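PDB 3OVG: phospho-furanose lactonase from Mycoplasma synoviae, which catalyses the zinc-dependent hydrolysis of phosphorylated furanose lactones, D-xylono- and L-arabino-1,4-lactone 5-phosphate, and of carboxy 1,4-lactones. Local coordinates for residues F43-V48 against R282-T287; V117-I122 against E167-E172; A128-G133 against I179-P184; I203-N208 against L339-E344; L253-K258 against K307-S312. One frame throughout, in Å; residues are numbered along the deposited sequence.

Contact 1. Residues F43-V48 against R282-T287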
# COMPACT_ATOMS: atom_id res chain seq x y z
N PHE A 43 -0.23 -18.72 -1.37
CA PHE A 43 -0.07 -19.65 -0.26
C PHE A 43 -1.30 -20.54 -0.05
O PHE A 43 -1.23 -21.53 0.67
CB PHE A 43 0.31 -18.92 1.02
CG PHE A 43 1.71 -18.41 1.01
CD1 PHE A 43 2.79 -19.29 1.04
CD2 PHE A 43 1.95 -17.05 0.95
CE1 PHE A 43 4.11 -18.81 1.01
CE2 PHE A 43 3.27 -16.56 0.93
CZ PHE A 43 4.34 -17.44 0.96
N LEU A 44 -2.40 -20.20 -0.70
CA LEU A 44 -3.59 -21.02 -0.61
C LEU A 44 -3.53 -22.18 -1.61
O LEU A 44 -3.48 -21.95 -2.82
CB LEU A 44 -4.85 -20.16 -0.85
CG LEU A 44 -6.14 -20.95 -0.72
CD1 LEU A 44 -6.40 -21.37 0.74
CD2 LEU A 44 -7.27 -20.08 -1.23
N MSE A 45 -3.51 -23.40 -1.08
CA MSE A 45 -3.32 -24.61 -1.88
C MSE A 45 -4.30 -25.69 -1.46
O MSE A 45 -4.10 -26.37 -0.43
CB MSE A 45 -1.87 -25.13 -1.75
CG MSE A 45 -0.83 -24.05 -2.03
SE MSE A 45 1.06 -24.55 -1.67
CE MSE A 45 1.17 -26.11 -2.86
N LEU A 46 -5.36 -25.88 -2.25
CA LEU A 46 -6.48 -26.68 -1.78
C LEU A 46 -6.81 -27.88 -2.63
O LEU A 46 -7.89 -28.48 -2.50
CB LEU A 46 -7.73 -25.81 -1.70
CG LEU A 46 -7.78 -24.79 -0.57
CD1 LEU A 46 -8.90 -23.82 -0.89
CD2 LEU A 46 -8.02 -25.49 0.77
N ASN A 47 -5.90 -28.28 -3.50
CA ASN A 47 -6.27 -29.23 -4.54
C ASN A 47 -5.68 -30.62 -4.26
O ASN A 47 -4.48 -30.88 -4.43
CB ASN A 47 -5.93 -28.63 -5.93
CG ASN A 47 -6.50 -29.41 -7.09
OD1 ASN A 47 -6.61 -30.62 -7.02
ND2 ASN A 47 -6.83 -28.72 -8.18
N VAL A 48 -6.55 -31.50 -3.78
CA VAL A 48 -6.16 -32.86 -3.51
C VAL A 48 -5.72 -33.60 -4.78
O VAL A 48 -4.69 -34.29 -4.79
CB VAL A 48 -7.33 -33.63 -2.84
CG1 VAL A 48 -7.10 -35.13 -2.95
CG2 VAL A 48 -7.49 -33.21 -1.40
N ARG A 282 4.38 -28.61 -10.17
CA ARG A 282 4.04 -28.71 -11.58
C ARG A 282 2.53 -28.82 -11.79
O ARG A 282 1.94 -28.05 -12.54
CB ARG A 282 4.70 -29.93 -12.21
CG ARG A 282 4.67 -29.90 -13.74
CD ARG A 282 5.38 -31.13 -14.35
NE ARG A 282 4.48 -32.29 -14.43
CZ ARG A 282 3.57 -32.46 -15.38
NH1 ARG A 282 2.79 -33.54 -15.39
NH2 ARG A 282 3.44 -31.55 -16.33
N ASN A 283 1.91 -29.76 -11.09
CA ASN A 283 0.48 -30.01 -11.28
C ASN A 283 -0.40 -28.87 -10.77
O ASN A 283 -1.31 -28.44 -11.43
CB ASN A 283 0.10 -31.40 -10.74
CG ASN A 283 0.54 -32.51 -11.68
OD1 ASN A 283 -0.11 -32.75 -12.72
ND2 ASN A 283 1.64 -33.18 -11.34
N TYR A 284 -0.08 -28.34 -9.60
CA TYR A 284 -0.67 -27.06 -9.18
C TYR A 284 -0.48 -25.94 -10.21
O TYR A 284 -1.41 -25.15 -10.50
CB TYR A 284 -0.10 -26.64 -7.82
CG TYR A 284 -0.91 -27.07 -6.60
CD1 TYR A 284 -2.20 -26.60 -6.41
CD2 TYR A 284 -0.35 -27.89 -5.62
CE1 TYR A 284 -2.95 -26.94 -5.28
CE2 TYR A 284 -1.08 -28.26 -4.48
CZ TYR A 284 -2.38 -27.77 -4.31
OH TYR A 284 -3.11 -28.09 -3.19
N GLY A 285 0.73 -25.81 -10.77
CA GLY A 285 0.95 -24.84 -11.84
C GLY A 285 -0.08 -24.99 -12.98
O GLY A 285 -0.68 -24.03 -13.47
N LEU A 286 -0.31 -26.23 -13.40
CA LEU A 286 -1.22 -26.46 -14.50
C LEU A 286 -2.64 -25.96 -14.19
O LEU A 286 -3.32 -25.43 -15.06
CB LEU A 286 -1.24 -27.95 -14.83
CG LEU A 286 -0.46 -28.53 -16.03
CD1 LEU A 286 0.62 -27.65 -16.61
CD2 LEU A 286 0.01 -29.96 -15.74
N THR A 287 -3.08 -26.14 -12.94
CA THR A 287 -4.40 -25.61 -12.54
C THR A 287 -4.46 -24.10 -12.70
O THR A 287 -5.54 -23.51 -12.82
CB THR A 287 -4.80 -26.00 -11.09
OG1 THR A 287 -4.02 -25.27 -10.13
CG2 THR A 287 -4.63 -27.51 -10.86
O HOH W 1 -5.58 -25.56 -7.84
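The loop 43-48 passes alongside helix 282-287 at the level of Asn47 and Tyr284, whose CA atoms lie 7.6 Å apart and are the nearest across the pair. Tyr284 bridges the gap by sending its phenol into the backbone of the loop. There Asn47 N donates to Tyr284 OH at 2.8 Å, with an angle of 154° at the hydrogen, and the same oxygen is also hydrogen-bonded to Phe29 O. These two bonds, made at the far end of the ring, fix where the phenol sits. Asn47 CB lies 3.5 Å from Tyr284 CE1 on one flank, while on the other Met45, a selenomethionine, brings its terminal CE to 3.5 Å from Tyr284 CE2. The bend at chi3 (58°) turns that methyl back to the ring; SE itself is 5.5 Å from the Tyr284 centroid, above the face, a distant Met-aromatic contact. In the TIM barrel of this phosphotriesterase-family enzyme, loop 43-48 follows the first barrel strand and helix 282-287 follows the last, so the contact joins the segments that follow the first and last strands, where the barrel closes. The side chain of Met45 is about 5 Å from that of the zinc ligand His28, and Tyr284 rests on substrate-binding Ile278. Farther out, a water donates to Thr287 OG1 at 2.8 Å and accepts a weak bond from Asn47 ND2, while Thr287 OG1 is itself tied to Tyr284 O at 2.6 Å, within the helix. Asn47 OD1 caps the following helix 48-60 through Ala50 N.

Contact 2. Residues V117-I122 against E167-E172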
# COMPACT_ATOMS: atom_id res chain seq x y z
N VAL A 117 -1.16 -19.19 26.91
CA VAL A 117 -1.26 -20.48 27.61
C VAL A 117 0.08 -20.96 28.19
O VAL A 117 1.11 -20.90 27.51
CB VAL A 117 -1.87 -21.54 26.67
CG1 VAL A 117 -1.88 -22.95 27.31
CG2 VAL A 117 -3.29 -21.08 26.24
N PRO A 118 0.08 -21.42 29.45
CA PRO A 118 1.31 -21.87 30.10
C PRO A 118 1.98 -22.98 29.30
O PRO A 118 1.32 -23.91 28.82
CB PRO A 118 0.83 -22.42 31.46
CG PRO A 118 -0.47 -21.74 31.71
CD PRO A 118 -1.09 -21.55 30.34
N THR A 119 3.28 -22.87 29.14
CA THR A 119 4.06 -23.82 28.36
C THR A 119 3.65 -25.26 28.63
O THR A 119 3.39 -26.02 27.70
CB THR A 119 5.54 -23.61 28.64
OG1 THR A 119 5.84 -22.25 28.37
CG2 THR A 119 6.41 -24.54 27.76
N GLU A 120 3.60 -25.61 29.91
CA GLU A 120 3.22 -26.94 30.37
C GLU A 120 1.94 -27.46 29.68
O GLU A 120 1.89 -28.61 29.26
CB GLU A 120 3.04 -26.87 31.89
CG GLU A 120 2.83 -28.15 32.59
CD GLU A 120 2.39 -27.95 34.08
OE1 GLU A 120 2.73 -26.91 34.71
OE2 GLU A 120 1.70 -28.86 34.60
N GLU A 121 0.90 -26.63 29.58
CA GLU A 121 -0.35 -27.05 28.94
C GLU A 121 -0.18 -27.16 27.41
O GLU A 121 -0.78 -28.01 26.76
CB GLU A 121 -1.49 -26.07 29.24
CG GLU A 121 -1.85 -25.95 30.73
CD GLU A 121 -2.40 -27.24 31.28
OE1 GLU A 121 -3.19 -27.90 30.56
OE2 GLU A 121 -2.05 -27.60 32.43
N ILE A 122 0.60 -26.27 26.84
CA ILE A 122 0.86 -26.34 25.41
C ILE A 122 1.59 -27.65 25.08
O ILE A 122 1.23 -28.32 24.12
CB ILE A 122 1.65 -25.11 24.91
CG1 ILE A 122 0.74 -23.89 25.03
CG2 ILE A 122 2.16 -25.33 23.45
CD1 ILE A 122 1.41 -22.57 24.77
N GLU A 167 8.96 -17.38 20.38
CA GLU A 167 9.68 -18.41 19.65
C GLU A 167 10.58 -19.24 20.59
O GLU A 167 10.79 -20.43 20.36
CB GLU A 167 10.46 -17.76 18.48
CG GLU A 167 9.49 -17.03 17.55
CD GLU A 167 10.14 -16.17 16.46
OE1 GLU A 167 11.29 -15.68 16.63
OE2 GLU A 167 9.45 -15.93 15.47
N LEU A 168 11.16 -18.61 21.61
CA LEU A 168 11.92 -19.39 22.58
C LEU A 168 10.93 -20.28 23.35
O LEU A 168 11.24 -21.39 23.70
CB LEU A 168 12.71 -18.49 23.52
CG LEU A 168 13.66 -19.20 24.49
CD1 LEU A 168 14.62 -20.06 23.71
CD2 LEU A 168 14.46 -18.19 25.34
N LYS A 169 9.73 -19.77 23.61
CA LYS A 169 8.65 -20.57 24.20
C LYS A 169 8.30 -21.78 23.31
O LYS A 169 8.16 -22.90 23.79
CB LYS A 169 7.39 -19.71 24.39
CG LYS A 169 6.33 -20.40 25.26
CD LYS A 169 5.22 -19.42 25.65
CE LYS A 169 4.12 -20.14 26.41
NZ LYS A 169 2.99 -19.23 26.64
N ALA A 170 8.20 -21.55 22.01
CA ALA A 170 7.85 -22.63 21.10
C ALA A 170 9.02 -23.61 20.98
O ALA A 170 8.80 -24.82 20.85
CB ALA A 170 7.44 -22.08 19.72
N LEU A 171 10.25 -23.11 21.10
CA LEU A 171 11.41 -24.01 21.09
C LEU A 171 11.40 -24.91 22.32
O LEU A 171 11.70 -26.09 22.24
CB LEU A 171 12.76 -23.23 21.01
CG LEU A 171 13.06 -22.58 19.65
CD1 LEU A 171 14.27 -21.66 19.75
CD2 LEU A 171 13.31 -23.64 18.61
N GLU A 172 11.02 -24.35 23.46
CA GLU A 172 10.93 -25.13 24.69
C GLU A 172 9.81 -26.15 24.52
O GLU A 172 9.93 -27.31 24.90
CB GLU A 172 10.67 -24.22 25.92
CG GLU A 172 10.40 -25.05 27.19
CD GLU A 172 10.35 -24.24 28.47
OE1 GLU A 172 10.76 -23.07 28.47
OE2 GLU A 172 9.90 -24.79 29.48
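One hydrogen bond crosses this contact, from Lys169 NZ to Val117 O at 2.7 Å. The donor stands above the carbonyl plane, 36° out of it, and not on a lone pair. The lysine chain gets there by running almost fully extended, with CG anti to the backbone N (chi1 -168°). Its ammonium also bonds to Leu114 O, so two carbonyls at the C-terminal end of the short helix 113-116 hold it, a place where the helix dipole would probably favour a positive charge.

The remaining contacts are van der Waals. Thr119 and Lys169 lie side by side with their side chains pointing opposite ways, Thr119 OG1 lying 3.4 Å from Lys169 CE. From the next turn, Ile122 sets its CD1 4.0 Å from Lys169 CE, crossing the chain at about a right angle. The methylene part of the lysine is thus packed along its length while its tip is bonded. Thr119 CG2 faces Glu172, 3.9 Å from OE2, but the charge of that carboxylate is met elsewhere, by salt bridges to Arg176 and Lys349.

Helices 119-131 and 165-181, which meet here near their N-terminal ends, flank barrel strand 157-160 in sequence and run the same way, as neighbouring helices of the outer layer do in a TIM barrel.

Contact 3. Residues A128-G133 against I179-P184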
# COMPACT_ATOMS: atom_id res chain seq x y z
N ALA A 128 -0.28 -34.76 22.85
CA ALA A 128 -1.53 -35.42 22.45
C ALA A 128 -1.54 -35.65 20.94
O ALA A 128 -2.02 -36.67 20.46
CB ALA A 128 -2.76 -34.57 22.87
N GLU A 129 -1.02 -34.69 20.17
CA GLU A 129 -1.04 -34.86 18.72
C GLU A 129 -0.09 -35.96 18.26
O GLU A 129 -0.39 -36.68 17.32
CB GLU A 129 -0.73 -33.55 17.99
CG GLU A 129 -1.82 -32.50 18.16
CD GLU A 129 -2.04 -31.67 16.90
OE1 GLU A 129 -1.08 -31.01 16.38
OE2 GLU A 129 -3.19 -31.68 16.43
N ILE A 130 1.06 -36.07 18.92
CA ILE A 130 2.04 -37.12 18.64
C ILE A 130 1.53 -38.52 19.10
O ILE A 130 1.70 -39.52 18.41
CB ILE A 130 3.39 -36.80 19.34
CG1 ILE A 130 4.01 -35.48 18.82
CG2 ILE A 130 4.39 -37.92 19.14
CD1 ILE A 130 4.57 -35.57 17.37
N GLU A 131 0.88 -38.57 20.27
CA GLU A 131 0.55 -39.85 20.92
C GLU A 131 -0.92 -40.28 20.89
O GLU A 131 -1.21 -41.47 21.01
CB GLU A 131 1.12 -39.91 22.36
CG GLU A 131 2.66 -39.76 22.39
CD GLU A 131 3.30 -40.04 23.74
OE1 GLU A 131 2.67 -39.76 24.81
OE2 GLU A 131 4.46 -40.49 23.71
N GLU A 132 -1.85 -39.36 20.73
CA GLU A 132 -3.24 -39.77 20.63
C GLU A 132 -3.79 -39.58 19.22
O GLU A 132 -4.33 -40.51 18.62
CB GLU A 132 -4.08 -38.99 21.64
CG GLU A 132 -3.73 -39.36 23.08
CD GLU A 132 -4.45 -38.46 24.06
OE1 GLU A 132 -5.68 -38.34 23.94
OE2 GLU A 132 -3.79 -37.87 24.94
N GLY A 133 -3.65 -38.37 18.70
CA GLY A 133 -4.12 -38.07 17.35
C GLY A 133 -4.15 -36.57 17.11
O GLY A 133 -4.40 -35.79 18.03
N ILE A 179 11.53 -34.67 23.85
CA ILE A 179 12.06 -35.45 24.96
C ILE A 179 11.03 -36.43 25.49
O ILE A 179 11.33 -37.60 25.71
CB ILE A 179 12.51 -34.51 26.07
CG1 ILE A 179 13.83 -33.84 25.66
CG2 ILE A 179 12.61 -35.26 27.44
CD1 ILE A 179 14.07 -32.56 26.41
N LEU A 180 9.80 -35.96 25.67
CA LEU A 180 8.76 -36.79 26.26
C LEU A 180 8.28 -37.92 25.34
O LEU A 180 7.94 -39.01 25.83
CB LEU A 180 7.57 -35.94 26.70
CG LEU A 180 7.79 -34.96 27.86
CD1 LEU A 180 6.55 -34.03 27.95
CD2 LEU A 180 8.06 -35.68 29.21
N THR A 181 8.22 -37.66 24.02
CA THR A 181 7.61 -38.62 23.07
C THR A 181 8.65 -39.34 22.22
O THR A 181 8.35 -40.37 21.61
CB THR A 181 6.63 -37.94 22.05
OG1 THR A 181 7.35 -37.00 21.23
CG2 THR A 181 5.47 -37.25 22.73
N GLY A 182 9.85 -38.79 22.18
CA GLY A 182 10.91 -39.28 21.31
C GLY A 182 10.85 -38.70 19.90
O GLY A 182 11.67 -39.08 19.06
N CYS A 183 9.89 -37.80 19.62
CA CYS A 183 9.69 -37.35 18.22
C CYS A 183 10.80 -36.42 17.66
O CYS A 183 11.47 -35.70 18.41
CB CYS A 183 8.33 -36.69 18.05
SG CYS A 183 8.19 -35.03 18.75
N PRO A 184 10.99 -36.43 16.33
CA PRO A 184 11.90 -35.46 15.71
C PRO A 184 11.37 -34.03 15.79
O PRO A 184 10.20 -33.78 16.15
CB PRO A 184 11.98 -35.91 14.25
CG PRO A 184 11.02 -37.03 14.06
CD PRO A 184 10.36 -37.35 15.37
O HOH W 2 5.80 -41.29 21.25
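The carboxylate of Glu131 is the flat group of this contact, and the methyl of Thr181 comes over one of its faces, with CG2 3.5 Å from OE2. Beyond OE2 a water donates to that oxygen at 2.9 Å and also donates to Thr181 O at 2.7 Å, so it links the side chain of one helix to the last turn of the other. Lys333 adds a salt bridge to the same OE2.

Next to this polar patch lies an apolar one. Ile130 crosses Thr181 at about a right angle, its CG2 lying 3.7 Å from Thr181 CB. The other branch of the isoleucine reaches farther: CD1 stops 3.9 Å from Cys183 SG, packing against the second residue past the helix end. In Thr181, OG1 stands between the backbone N and the carbonyl carbon (chi1 62°), which turns it back to its own chain. It accepts from Cys183 N at 3.1 Å, an ST turn, and bonds with Thr177 O as well. That placement leaves CG2 and CB to face helix 119-131. Gly182, with positive phi, ends the helix between the two residues of the turn.

The contact joins the C-terminal ends of helices 119-131 and 165-181 on the outside of the barrel, just before Pro184 leads into strand 185-190. No direct hydrogen bond crosses it. Across it the helix ends meet through aliphatic packing, and the carbonyl of the buried Thr181 gains its link to the Glu131 carboxylate through water, on the side where Lys333 would probably stabilise the negative charge.

Contact 4. Residues I203-N208 against L339-E344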
# COMPACT_ATOMS: atom_id res chain seq x y z
N ILE A 203 19.08 -27.96 22.42
CA ILE A 203 19.98 -28.85 23.12
C ILE A 203 20.09 -28.42 24.56
O ILE A 203 20.17 -29.26 25.43
CB ILE A 203 21.37 -28.82 22.46
CG1 ILE A 203 21.31 -29.49 21.08
CG2 ILE A 203 22.38 -29.46 23.39
CD1 ILE A 203 22.57 -29.19 20.15
N GLY A 204 20.07 -27.12 24.81
CA GLY A 204 20.06 -26.63 26.18
C GLY A 204 18.83 -27.06 26.98
O GLY A 204 18.91 -27.24 28.20
N PHE A 205 17.69 -27.21 26.32
CA PHE A 205 16.51 -27.71 27.01
C PHE A 205 16.63 -29.21 27.28
O PHE A 205 15.86 -29.76 28.06
CB PHE A 205 15.23 -27.44 26.23
CG PHE A 205 14.77 -26.03 26.31
CD1 PHE A 205 14.31 -25.52 27.51
CD2 PHE A 205 14.80 -25.23 25.19
CE1 PHE A 205 13.86 -24.20 27.59
CE2 PHE A 205 14.37 -23.91 25.24
CZ PHE A 205 13.89 -23.38 26.45
N GLY A 206 17.57 -29.87 26.60
CA GLY A 206 17.72 -31.31 26.77
C GLY A 206 17.35 -32.10 25.52
O GLY A 206 17.36 -33.32 25.54
N ALA A 207 17.02 -31.43 24.42
CA ALA A 207 16.68 -32.17 23.20
C ALA A 207 17.91 -32.90 22.67
O ALA A 207 19.02 -32.43 22.85
CB ALA A 207 16.05 -31.26 22.12
N ASN A 208 17.70 -34.05 22.03
CA ASN A 208 18.77 -34.78 21.35
C ASN A 208 19.15 -34.14 20.00
O ASN A 208 18.31 -34.11 19.09
CB ASN A 208 18.32 -36.23 21.15
CG ASN A 208 19.41 -37.13 20.54
OD1 ASN A 208 20.52 -36.69 20.21
ND2 ASN A 208 19.07 -38.40 20.38
N LEU A 339 16.40 -29.66 35.79
CA LEU A 339 17.73 -29.37 36.31
C LEU A 339 18.78 -29.59 35.25
O LEU A 339 19.95 -29.30 35.47
CB LEU A 339 18.09 -30.26 37.50
CG LEU A 339 17.30 -30.14 38.79
CD1 LEU A 339 17.88 -31.10 39.80
CD2 LEU A 339 17.36 -28.73 39.32
N LYS A 340 18.39 -30.15 34.11
CA LYS A 340 19.36 -30.32 33.03
C LYS A 340 19.28 -29.16 32.04
O LYS A 340 20.00 -29.16 31.04
CB LYS A 340 19.18 -31.65 32.27
CG LYS A 340 19.09 -32.90 33.13
CD LYS A 340 20.34 -33.10 33.96
CE LYS A 340 20.47 -34.57 34.39
NZ LYS A 340 21.60 -34.74 35.36
N VAL A 341 18.39 -28.19 32.29
CA VAL A 341 18.31 -27.04 31.40
C VAL A 341 19.55 -26.18 31.61
O VAL A 341 19.92 -25.86 32.75
CB VAL A 341 17.01 -26.21 31.57
CG1 VAL A 341 17.07 -24.97 30.68
CG2 VAL A 341 15.73 -27.03 31.22
N SER A 342 20.20 -25.79 30.53
CA SER A 342 21.50 -25.12 30.60
C SER A 342 21.39 -23.72 31.18
O SER A 342 20.38 -23.06 31.01
CB SER A 342 22.20 -25.05 29.22
OG SER A 342 21.50 -24.15 28.35
N LYS A 343 22.47 -23.24 31.81
CA LYS A 343 22.49 -21.89 32.37
C LYS A 343 22.16 -20.85 31.30
O LYS A 343 21.42 -19.90 31.55
CB LYS A 343 23.87 -21.57 32.94
CG LYS A 343 24.24 -22.34 34.19
CD LYS A 343 25.33 -21.57 34.96
CE LYS A 343 25.46 -22.02 36.43
NZ LYS A 343 26.05 -23.40 36.57
N GLU A 344 22.76 -21.02 30.13
CA GLU A 344 22.57 -20.09 29.03
C GLU A 344 21.09 -19.89 28.68
O GLU A 344 20.63 -18.77 28.51
CB GLU A 344 23.37 -20.54 27.81
CG GLU A 344 23.01 -19.77 26.54
CD GLU A 344 24.12 -19.74 25.48
OE1 GLU A 344 25.28 -19.43 25.83
OE2 GLU A 344 23.81 -19.99 24.30
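A helix end and a helix start meet here: Gly204, in the last turn of helix 195-205, gives its carbonyl to Ser342, the N-cap residue of the C-terminal helix 343-351. Ser342 N donates to Gly204 O at 3.0 Å, the hydrogen making an angle of 152° and the donor tilted 29° from the carbonyl plane. The neighbouring Val341 CA sends a CA-H...O contact to the same oxygen, at 3.3 Å, so two adjacent groups of the incoming chain converge on one acceptor. The backbones are close, with CA atoms 4.9 Å apart between Gly204 and Ser342. Because Gly204 has no side chain, Ser342 OG can lie 3.6 Å from Gly204 CA. That hydroxyl, set between the backbone N and the carbonyl carbon (chi1 69°), accepts a weak capping bond from Val345 N.

Helix 195-205 ends in a Schellman motif at Gly206, which has positive phi. It is one of the outer helices of the TIM barrel, and the chain 339-344 comes against its C-terminal end from outside. Val341 spreads its methyls over this end: CG1 is 4.2 Å from Phe205 CD1, and CG2 is equally far from Phe205 O. Phe205 points its CB away from the incoming chain, and its ring packs on Leu168, Glu172 and Ala175 of helix 165-181, with Val345 also touching it.

Contact 5. Residues L253-K258 against K307-S312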
# COMPACT_ATOMS: atom_id res chain seq x y z
N LEU A 253 23.75 -23.25 -3.82
CA LEU A 253 23.43 -24.33 -2.89
C LEU A 253 24.25 -25.61 -3.21
O LEU A 253 24.75 -26.28 -2.31
CB LEU A 253 21.95 -24.68 -2.96
CG LEU A 253 21.54 -25.86 -2.07
CD1 LEU A 253 21.91 -25.59 -0.63
CD2 LEU A 253 20.05 -26.15 -2.16
N ALA A 254 24.35 -25.96 -4.49
CA ALA A 254 25.16 -27.11 -4.90
C ALA A 254 26.61 -26.99 -4.40
O ALA A 254 27.13 -27.89 -3.74
CB ALA A 254 25.13 -27.27 -6.43
N GLU A 255 27.26 -25.87 -4.70
CA GLU A 255 28.64 -25.72 -4.26
C GLU A 255 28.76 -25.64 -2.73
O GLU A 255 29.72 -26.12 -2.14
CB GLU A 255 29.33 -24.55 -4.97
CG GLU A 255 29.33 -24.71 -6.51
CD GLU A 255 30.04 -23.57 -7.22
OE1 GLU A 255 30.27 -22.54 -6.57
OE2 GLU A 255 30.39 -23.71 -8.43
N ASN A 256 27.77 -25.07 -2.05
CA ASN A 256 27.87 -25.06 -0.59
C ASN A 256 27.74 -26.47 0.03
O ASN A 256 28.46 -26.85 0.99
CB ASN A 256 26.93 -24.00 0.01
CG ASN A 256 27.51 -22.59 -0.09
OD1 ASN A 256 28.72 -22.43 -0.22
ND2 ASN A 256 26.65 -21.57 -0.02
N ILE A 257 26.87 -27.27 -0.57
CA ILE A 257 26.70 -28.65 -0.14
C ILE A 257 27.99 -29.46 -0.40
O ILE A 257 28.43 -30.24 0.46
CB ILE A 257 25.46 -29.27 -0.82
CG1 ILE A 257 24.18 -28.84 -0.09
CG2 ILE A 257 25.49 -30.79 -0.84
CD1 ILE A 257 22.97 -29.34 -0.80
N LYS A 258 28.60 -29.23 -1.56
CA LYS A 258 29.88 -29.85 -1.91
C LYS A 258 30.95 -29.53 -0.84
O LYS A 258 31.69 -30.42 -0.39
CB LYS A 258 30.29 -29.38 -3.33
CG LYS A 258 31.82 -29.51 -3.76
CD LYS A 258 32.33 -30.90 -3.69
CE LYS A 258 33.48 -31.19 -4.75
NZ LYS A 258 34.86 -30.78 -4.32
N LYS A 307 25.79 -33.87 -8.62
CA LYS A 307 26.84 -34.77 -9.11
C LYS A 307 27.81 -33.97 -9.94
O LYS A 307 29.02 -34.20 -9.89
CB LYS A 307 26.29 -35.92 -9.96
CG LYS A 307 25.29 -36.82 -9.24
CD LYS A 307 25.05 -38.15 -10.04
CE LYS A 307 24.13 -39.10 -9.26
NZ LYS A 307 23.01 -38.29 -8.65
N GLN A 308 27.28 -33.03 -10.73
CA GLN A 308 28.11 -32.20 -11.60
C GLN A 308 29.19 -31.41 -10.87
O GLN A 308 30.33 -31.30 -11.35
CB GLN A 308 27.25 -31.22 -12.43
CG GLN A 308 28.06 -30.45 -13.49
CD GLN A 308 27.22 -29.50 -14.39
OE1 GLN A 308 26.00 -29.40 -14.27
NE2 GLN A 308 27.89 -28.81 -15.29
N VAL A 309 28.84 -30.83 -9.73
CA VAL A 309 29.82 -30.04 -9.00
C VAL A 309 30.72 -30.95 -8.15
O VAL A 309 31.64 -30.47 -7.52
CB VAL A 309 29.16 -28.97 -8.11
CG1 VAL A 309 28.25 -28.06 -8.95
CG2 VAL A 309 28.39 -29.64 -6.99
N GLY A 310 30.43 -32.25 -8.12
CA GLY A 310 31.33 -33.18 -7.43
C GLY A 310 30.84 -33.88 -6.17
O GLY A 310 31.64 -34.46 -5.44
N VAL A 311 29.53 -33.87 -5.92
CA VAL A 311 28.99 -34.60 -4.79
C VAL A 311 28.82 -36.05 -5.23
O VAL A 311 28.30 -36.33 -6.32
CB VAL A 311 27.66 -34.02 -4.29
CG1 VAL A 311 27.14 -34.81 -3.10
CG2 VAL A 311 27.84 -32.55 -3.90
N SER A 312 29.31 -36.96 -4.40
CA SER A 312 29.35 -38.38 -4.72
C SER A 312 27.95 -39.00 -4.62
O SER A 312 27.06 -38.46 -3.95
CB SER A 312 30.26 -39.06 -3.71
OG SER A 312 29.58 -39.30 -2.49
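Val309 overlaps Ala254 with both of its methyls, CG1 and CG2 each lying 4.1 Å from Ala254 CB. With CG1 anti to the carbonyl carbon (chi1 -56°), CG2 falls between the backbone N and the carbonyl carbon, from where it also reaches Lys258 CB. Two residues on, Val311 turns its own CG2 against the same helix, 3.9 Å from Lys258 CA and 4.2 Å from Ile257 CG2. The two valines thus stand along one side of helix 250-262. Between them Gly310, with positive phi, closes helix 296-309 in a Schellman motif. Both helices belong to the outer layer of the TIM barrel, one on either side of strand 269-271 in sequence, and Ser312 then caps helix 313-327. Lys258 bends at chi2 and chi4 and lays its methylenes across the helix end, CE coming within 3.4 Å of Val309 O and 3.8 Å of Gly310 O. Its ammonium is engaged elsewhere, in a salt bridge with Asp262. At the outer margin Glu255 CG approaches Val309 CG1, and Glu255 OE2 hydrogen-bonds Tyr224 OH of a neighbouring subunit, a residue that also packs on Val309.

Contact 1 alone lies by the active site, with the side chain of Met45 about 9 Å from a bound zinc ion; contacts 2 to 5 lie away from the annotated sites. Contacts 2 and 3 are two levels of one helix pair, 119-131 with 165-181, their centres 15 Å apart. Contact 4 touches both: Phe205 CZ lies 3.4 Å from Glu172 CB of contact 2, and Ile179 CD1 of contact 3 is 3.4 Å from Gly206 C. These three form one continuous patch of the barrel's outer layer. Contact 5 sits apart, its centre about 35 Å from that of contact 4. Contacts 1 and 5 both reach the same neighbouring subunit, and contacts 1 and 2 reach another.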